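Local coordinates for protein histidine utilization repressor (Pseudomonas syringae pv. tomato, PDB 2PKH) that probably represses the histidine utilization operon by binding the hutP region in the absence of inducer, the present chain being its C-terminal UTRA domain, at residues 31-42 and 53-64. Numbering follows the deposited sequence.
Sequences MREGQRVFHSLI and IEDRFVNAQVAP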
HETATM    1  N   MSE B  31      -5.247  22.219 -17.899  1.00 28.81           N
HETATM    2  CA  MSE B  31      -5.348  22.706 -19.257  1.00 29.68           C
HETATM    3  C   MSE B  31      -6.423  23.772 -19.451  1.00 27.52           C
HETATM    4  O   MSE B  31      -7.128  24.085 -18.519  1.00 27.87           O
HETATM    5  CB  MSE B  31      -5.556  21.523 -20.202  1.00 29.34           C
HETATM    6  CG  MSE B  31      -6.617  20.597 -19.844  1.00 31.33           C
HETATM    7 SE   MSE B  31      -6.523  19.129 -21.227  0.90 39.24          SE
HETATM    8  CE  MSE B  31      -4.854  18.311 -20.693  1.00 32.70           C
ATOM      9  N   ARG B  32      -6.515  24.360 -20.634  1.00 26.26           N
ATOM     10  CA  ARG B  32      -7.592  25.346 -20.887  1.00 26.06           C
ATOM     11  C   ARG B  32      -8.905  24.602 -21.162  1.00 28.16           C
ATOM     12  O   ARG B  32      -8.921  23.534 -21.812  1.00 26.93           O
ATOM     13  CB  ARG B  32      -7.277  26.205 -22.088  1.00 25.85           C
ATOM     14  CG  ARG B  32      -6.194  27.213 -21.849  1.00 27.74           C
ATOM     15  CD  ARG B  32      -5.973  27.990 -23.111  1.00 32.47           C
ATOM     16  NE  ARG B  32      -5.058  27.323 -24.039  1.00 37.05           N
ATOM     17  CZ  ARG B  32      -5.398  26.623 -25.128  1.00 40.51           C
ATOM     18  NH1 ARG B  32      -6.667  26.435 -25.477  1.00 41.92           N
ATOM     19  NH2 ARG B  32      -4.444  26.087 -25.884  1.00 42.01           N
ATOM     20  N   GLU B  33     -10.016  25.162 -20.689  1.00 27.82           N
ATOM     21  CA  GLU B  33     -11.282  24.512 -20.847  1.00 28.13           C
ATOM     22  C   GLU B  33     -11.600  24.214 -22.303  1.00 27.75           C
ATOM     23  O   GLU B  33     -12.329  23.283 -22.594  1.00 27.56           O
ATOM     24  CB  GLU B  33     -12.403  25.350 -20.199  1.00 28.40           C
ATOM     25  CG  GLU B  33     -12.152  25.593 -18.717  1.00 29.55           C
ATOM     26  CD  GLU B  33     -13.324  26.234 -17.996  1.00 30.01           C
ATOM     27  OE1 GLU B  33     -14.271  26.617 -18.664  1.00 23.98           O
ATOM     28  OE2 GLU B  33     -13.283  26.339 -16.744  1.00 36.09           O
ATOM     29  N   GLY B  34     -11.020  24.982 -23.214  1.00 28.47           N
ATOM     30  CA  GLY B  34     -11.292  24.831 -24.654  1.00 28.71           C
ATOM     31  C   GLY B  34     -10.343  23.858 -25.347  1.00 29.18           C
ATOM     32  O   GLY B  34     -10.519  23.537 -26.518  1.00 30.14           O
ATOM     33  N   GLN B  35      -9.352  23.359 -24.618  1.00 28.36           N
ATOM     34  CA  GLN B  35      -8.362  22.471 -25.230  1.00 28.35           C
ATOM     35  C   GLN B  35      -8.947  21.086 -25.430  1.00 26.62           C
ATOM     36  O   GLN B  35      -9.814  20.670 -24.676  1.00 24.46           O
ATOM     37  CB  GLN B  35      -7.162  22.330 -24.307  1.00 28.79           C
ATOM     38  CG  GLN B  35      -5.900  22.439 -25.064  1.00 34.35           C
ATOM     39  CD  GLN B  35      -4.841  23.223 -24.320  1.00 39.03           C
ATOM     40  OE1 GLN B  35      -4.123  24.039 -24.925  1.00 42.53           O
ATOM     41  NE2 GLN B  35      -4.734  23.003 -23.019  1.00 38.16           N
ATOM     42  N   ARG B  36      -8.470  20.369 -26.440  1.00 25.60           N
ATOM     43  CA  ARG B  36      -9.045  19.072 -26.750  1.00 26.68           C
ATOM     44  C   ARG B  36      -8.447  17.945 -25.911  1.00 24.69           C
ATOM     45  O   ARG B  36      -7.238  17.900 -25.668  1.00 23.71           O
ATOM     46  CB  ARG B  36      -8.954  18.718 -28.211  1.00 27.51           C
ATOM     47  CG  ARG B  36      -9.028  19.904 -29.225  1.00 34.11           C
ATOM     48  CD  ARG B  36     -10.139  20.937 -28.962  1.00 41.46           C
ATOM     49  NE  ARG B  36     -11.529  20.483 -28.821  1.00 43.79           N
ATOM     50  CZ  ARG B  36     -12.125  19.500 -29.498  1.00 44.25           C
ATOM     51  NH1 ARG B  36     -13.421  19.271 -29.294  1.00 41.00           N
ATOM     52  NH2 ARG B  36     -11.453  18.774 -30.387  1.00 43.81           N
ATOM     53  N   VAL B  37      -9.328  17.073 -25.453  1.00 23.32           N
ATOM     54  CA  VAL B  37      -8.948  15.939 -24.631  1.00 23.22           C
ATOM     55  C   VAL B  37      -9.593  14.736 -25.303  1.00 21.95           C
ATOM     56  O   VAL B  37     -10.552  14.890 -26.085  1.00 22.30           O
ATOM     57  CB  VAL B  37      -9.477  16.017 -23.172  1.00 24.03           C
ATOM     58  CG1 VAL B  37      -8.838  17.184 -22.402  1.00 23.33           C
ATOM     59  CG2 VAL B  37     -11.000  16.013 -23.099  1.00 25.55           C
ATOM     60  N   PHE B  38      -9.088  13.550 -25.016  1.00 20.25           N
ATOM     61  CA  PHE B  38      -9.775  12.314 -25.482  1.00 19.93           C
ATOM     62  C   PHE B  38     -10.546  11.685 -24.359  1.00 18.43           C
ATOM     63  O   PHE B  38     -10.133  11.784 -23.210  1.00 18.91           O
ATOM     64  CB  PHE B  38      -8.755  11.308 -26.033  1.00 20.59           C
ATOM     65  CG  PHE B  38      -7.931  11.832 -27.160  1.00 23.01           C
ATOM     66  CD1 PHE B  38      -8.522  12.597 -28.174  1.00 23.64           C
ATOM     67  CD2 PHE B  38      -6.593  11.463 -27.273  1.00 22.04           C
ATOM     68  CE1 PHE B  38      -7.797  12.999 -29.294  1.00 25.31           C
ATOM     69  CE2 PHE B  38      -5.856  11.864 -28.385  1.00 23.64           C
ATOM     70  CZ  PHE B  38      -6.449  12.646 -29.400  1.00 25.66           C
ATOM     71  N   HIS B  39     -11.684  11.086 -24.679  1.00 18.73           N
ATOM     72  CA  HIS B  39     -12.643  10.678 -23.655  1.00 17.66           C
ATOM     73  C   HIS B  39     -13.122   9.258 -24.038  1.00 19.20           C
ATOM     74  O   HIS B  39     -13.635   9.067 -25.128  1.00 17.46           O
ATOM     75  CB  HIS B  39     -13.846  11.653 -23.671  1.00 18.85           C
ATOM     76  CG  HIS B  39     -14.922  11.291 -22.699  1.00 16.14           C
ATOM     77  ND1 HIS B  39     -16.206  11.781 -22.778  1.00 14.05           N
ATOM     78  CD2 HIS B  39     -14.934  10.378 -21.710  1.00 12.68           C
ATOM     79  CE1 HIS B  39     -16.948  11.215 -21.851  1.00 20.06           C
ATOM     80  NE2 HIS B  39     -16.189  10.392 -21.159  1.00 18.01           N
ATOM     81  N   SER B  40     -12.948   8.287 -23.145  1.00 18.45           N
ATOM     82  CA  SER B  40     -13.480   7.009 -23.333  1.00 17.92           C
ATOM     83  C   SER B  40     -14.441   6.674 -22.149  1.00 18.99           C
ATOM     84  O   SER B  40     -14.175   7.032 -21.006  1.00 20.41           O
ATOM     85  CB  SER B  40     -12.353   5.918 -23.476  1.00 19.68           C
ATOM     86  OG  SER B  40     -11.502   5.853 -22.297  1.00 17.87           O
ATOM     87  N   LEU B  41     -15.528   5.983 -22.449  1.00 17.61           N
ATOM     88  CA  LEU B  41     -16.406   5.414 -21.382  1.00 18.49           C
ATOM     89  C   LEU B  41     -16.582   3.949 -21.733  1.00 17.38           C
ATOM     90  O   LEU B  41     -17.099   3.599 -22.813  1.00 19.55           O
ATOM     91  CB  LEU B  41     -17.778   6.143 -21.303  1.00 19.87           C
ATOM     92  CG  LEU B  41     -18.480   5.791 -19.957  1.00 18.53           C
ATOM     93  CD1 LEU B  41     -19.439   6.973 -19.611  1.00 26.43           C
ATOM     94  CD2 LEU B  41     -19.131   4.525 -20.139  1.00 19.41           C
ATOM     95  N   ILE B  42     -16.102   3.067 -20.834  1.00 17.72           N
ATOM     96  CA  ILE B  42     -16.127   1.636 -21.071  1.00 19.65           C
ATOM     97  C   ILE B  42     -16.814   0.924 -19.901  1.00 18.81           C
ATOM     98  O   ILE B  42     -16.631   1.347 -18.780  1.00 19.33           O
ATOM     99  CB  ILE B  42     -14.689   1.057 -21.166  1.00 18.98           C
ATOM    100  CG1 ILE B  42     -13.912   1.760 -22.324  1.00 22.19           C
ATOM    101  CG2 ILE B  42     -14.760  -0.478 -21.445  1.00 22.46           C
ATOM    102  CD1 ILE B  42     -12.454   1.240 -22.499  1.00 21.35           C
ATOM    103  N   ILE B  53     -17.911   1.001 -14.356  1.00 19.62           N
ATOM    104  CA  ILE B  53     -17.936   1.937 -15.467  1.00 20.63           C
ATOM    105  C   ILE B  53     -16.658   2.788 -15.363  1.00 20.19           C
ATOM    106  O   ILE B  53     -16.422   3.404 -14.349  1.00 19.35           O
ATOM    107  CB  ILE B  53     -19.210   2.873 -15.478  1.00 22.99           C
ATOM    108  CG1 ILE B  53     -20.493   2.029 -15.387  1.00 19.56           C
ATOM    109  CG2 ILE B  53     -19.329   3.632 -16.823  1.00 26.55           C
ATOM    110  CD1 ILE B  53     -21.794   2.940 -15.426  1.00 21.21           C
ATOM    111  N   GLU B  54     -15.837   2.824 -16.402  1.00 17.65           N
ATOM    112  CA  GLU B  54     -14.578   3.609 -16.267  1.00 21.58           C
ATOM    113  C   GLU B  54     -14.783   4.797 -17.223  1.00 21.39           C
ATOM    114  O   GLU B  54     -14.858   4.563 -18.427  1.00 20.78           O
ATOM    115  CB  GLU B  54     -13.416   2.781 -16.827  1.00 20.13           C
ATOM    116  CG  GLU B  54     -12.093   3.538 -17.069  1.00 22.66           C
ATOM    117  CD  GLU B  54     -11.064   2.740 -17.949  1.00 26.84           C
ATOM    118  OE1 GLU B  54      -9.815   2.923 -17.817  1.00 31.80           O
ATOM    119  OE2 GLU B  54     -11.515   1.918 -18.753  1.00 32.14           O
ATOM    120  N   ASP B  55     -14.909   6.018 -16.694  1.00 22.48           N
ATOM    121  CA  ASP B  55     -15.111   7.235 -17.499  1.00 21.88           C
ATOM    122  C   ASP B  55     -13.799   7.964 -17.420  1.00 20.73           C
ATOM    123  O   ASP B  55     -13.439   8.407 -16.328  1.00 20.51           O
ATOM    124  CB  ASP B  55     -16.161   8.113 -16.822  1.00 23.12           C
ATOM    125  CG  ASP B  55     -16.811   9.088 -17.822  1.00 26.10           C
ATOM    126  OD1 ASP B  55     -16.492   8.958 -19.049  1.00 26.36           O
ATOM    127  OD2 ASP B  55     -17.576   9.991 -17.370  1.00 25.45           O
ATOM    128  N   ARG B  56     -13.046   7.988 -18.524  1.00 18.33           N
ATOM    129  CA  ARG B  56     -11.626   8.345 -18.516  1.00 18.88           C
ATOM    130  C   ARG B  56     -11.344   9.459 -19.474  1.00 17.87           C
ATOM    131  O   ARG B  56     -11.807   9.414 -20.615  1.00 19.18           O
ATOM    132  CB  ARG B  56     -10.743   7.111 -18.923  1.00 17.87           C
ATOM    133  CG  ARG B  56      -9.218   7.443 -19.015  1.00 17.95           C
ATOM    134  CD  ARG B  56      -8.319   6.190 -19.064  1.00 22.86           C
ATOM    135  NE  ARG B  56      -8.440   5.282 -17.900  1.00 22.54           N
ATOM    136  CZ  ARG B  56      -7.810   5.422 -16.736  1.00 27.23           C
ATOM    137  NH1 ARG B  56      -7.031   6.481 -16.498  1.00 21.26           N
ATOM    138  NH2 ARG B  56      -8.029   4.521 -15.774  1.00 26.56           N
ATOM    139  N   PHE B  57     -10.561  10.415 -19.045  1.00 18.46           N
ATOM    140  CA  PHE B  57     -10.147  11.512 -19.925  1.00 19.24           C
ATOM    141  C   PHE B  57      -8.623  11.580 -20.014  1.00 20.36           C
ATOM    142  O   PHE B  57      -7.941  11.316 -19.001  1.00 19.84           O
ATOM    143  CB  PHE B  57     -10.706  12.828 -19.353  1.00 18.66           C
ATOM    144  CG  PHE B  57     -12.211  12.797 -19.156  1.00 19.83           C
ATOM    145  CD1 PHE B  57     -13.075  13.400 -20.077  1.00 19.15           C
ATOM    146  CD2 PHE B  57     -12.764  12.098 -18.042  1.00 21.80           C
ATOM    147  CE1 PHE B  57     -14.466  13.311 -19.886  1.00 19.29           C
ATOM    148  CE2 PHE B  57     -14.132  12.013 -17.864  1.00 19.90           C
ATOM    149  CZ  PHE B  57     -14.983  12.584 -18.831  1.00 20.33           C
ATOM    150  N   VAL B  58      -8.103  11.979 -21.202  1.00 20.51           N
ATOM    151  CA  VAL B  58      -6.694  11.789 -21.566  1.00 21.60           C
ATOM    152  C   VAL B  58      -6.227  13.001 -22.326  1.00 21.05           C
ATOM    153  O   VAL B  58      -6.898  13.529 -23.221  1.00 19.04           O
ATOM    154  CB  VAL B  58      -6.437  10.491 -22.431  1.00 20.50           C
ATOM    155  CG1 VAL B  58      -4.983  10.359 -22.794  1.00 22.70           C
ATOM    156  CG2 VAL B  58      -7.015   9.177 -21.752  1.00 20.99           C
ATOM    157  N   ASN B  59      -5.075  13.467 -21.908  1.00 21.69           N
ATOM    158  CA  ASN B  59      -4.466  14.595 -22.519  1.00 23.46           C
ATOM    159  C   ASN B  59      -4.053  14.152 -23.910  1.00 21.58           C
ATOM    160  O   ASN B  59      -3.215  13.241 -24.058  1.00 20.89           O
ATOM    161  CB  ASN B  59      -3.207  15.019 -21.755  1.00 25.33           C
ATOM    162  CG  ASN B  59      -2.376  15.959 -22.586  1.00 32.34           C
ATOM    163  OD1 ASN B  59      -1.333  15.564 -23.071  1.00 40.40           O
ATOM    164  ND2 ASN B  59      -2.919  17.150 -22.896  1.00 38.17           N
ATOM    165  N   ALA B  60      -4.718  14.724 -24.883  1.00 23.36           N
ATOM    166  CA  ALA B  60      -4.422  14.485 -26.304  1.00 25.75           C
ATOM    167  C   ALA B  60      -2.929  14.647 -26.714  1.00 27.43           C
ATOM    168  O   ALA B  60      -2.473  13.946 -27.608  1.00 27.97           O
ATOM    169  CB  ALA B  60      -5.327  15.353 -27.125  1.00 24.88           C
ATOM    170  N   GLN B  61      -2.163  15.534 -26.053  1.00 27.78           N
ATOM    171  CA  GLN B  61      -0.748  15.738 -26.433  1.00 29.86           C
ATOM    172  C   GLN B  61       0.133  14.592 -26.013  1.00 29.07           C
ATOM    173  O   GLN B  61       1.103  14.344 -26.688  1.00 27.18           O
ATOM    174  CB  GLN B  61      -0.139  17.012 -25.828  1.00 29.76           C
ATOM    175  CG  GLN B  61      -1.068  18.205 -25.808  1.00 36.70           C
ATOM    176  CD  GLN B  61      -1.174  18.899 -27.136  1.00 43.44           C
ATOM    177  OE1 GLN B  61      -0.264  19.648 -27.552  1.00 49.07           O
ATOM    178  NE2 GLN B  61      -2.302  18.700 -27.811  1.00 44.96           N
ATOM    179  N   VAL B  62      -0.227  13.899 -24.911  1.00 26.91           N
ATOM    180  CA  VAL B  62       0.593  12.829 -24.334  1.00 27.50           C
ATOM    181  C   VAL B  62       0.354  11.520 -25.046  1.00 27.60           C
ATOM    182  O   VAL B  62       1.284  10.727 -25.246  1.00 28.93           O
ATOM    183  CB  VAL B  62       0.285  12.634 -22.795  1.00 28.01           C
ATOM    184  CG1 VAL B  62       0.951  11.396 -22.219  1.00 28.35           C
ATOM    185  CG2 VAL B  62       0.741  13.814 -22.007  1.00 31.00           C
ATOM    186  N   ALA B  63      -0.903  11.276 -25.437  1.00 27.50           N
ATOM    187  CA  ALA B  63      -1.264  10.011 -26.045  1.00 26.30           C
ATOM    188  C   ALA B  63      -2.030  10.324 -27.355  1.00 26.18           C
ATOM    189  O   ALA B  63      -3.287  10.165 -27.443  1.00 24.82           O
ATOM    190  CB  ALA B  63      -2.104   9.174 -25.078  1.00 26.50           C
ATOM    191  N   PRO B  64      -1.302  10.857 -28.354  1.00 24.80           N
ATOM    192  CA  PRO B  64      -1.999  11.297 -29.551  1.00 24.83           C
ATOM    193  C   PRO B  64      -2.814  10.244 -30.282  1.00 24.59           C
ATOM    194  O   PRO B  64      -3.751  10.596 -31.025  1.00 24.56           O
ATOM    195  CB  PRO B  64      -0.893  11.915 -30.428  1.00 25.20           C
ATOM    196  CG  PRO B  64       0.369  11.651 -29.752  1.00 25.84           C
ATOM    197  CD  PRO B  64       0.149  11.127 -28.401  1.00 23.94           C
TER
HETATM  198  O   HOH W   1     -12.523   4.206 -20.422  1.00 18.19           O
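The imidazole of H39 lies over one face of the F57 ring in an offset stack, centroids 4.2 Å apart and planes 17° from parallel. At the imidazole edge, H39 NE2 donates a nearly straight hydrogen bond to D55 OD1 (2.6 Å), which it meets on the syn side, while ND1 bonds to E19 of strand 9-20; face and edge contacts together fix the ring's rotation. With CG anti to the backbone N (chi1 177°), H39 leans across to both partners. On the other side of the sheet, A60 CB sits over one face of the F38 ring, 3.8 Å from its centroid, in a CH-pi contact, and A63 O approaches the ring edge at CE2 (3.2 Å). Further along that face, R56 NE donates to E54 OE1 (2.7 Å), a salt bridge within one strand; OE1 lies in the guanidinium plane but is met from above the carboxylate plane. Water 1 links S40 OG, also bonded to Y66, to E54 O. L41 CD2 presses tightly on I53 CG2 at 3.4 Å. Reciprocal N-H...O bonds join F38 with V58, S40 with R56 and I42 with E54: an antiparallel beta hairpin within the UTRA domain's six-stranded sheet.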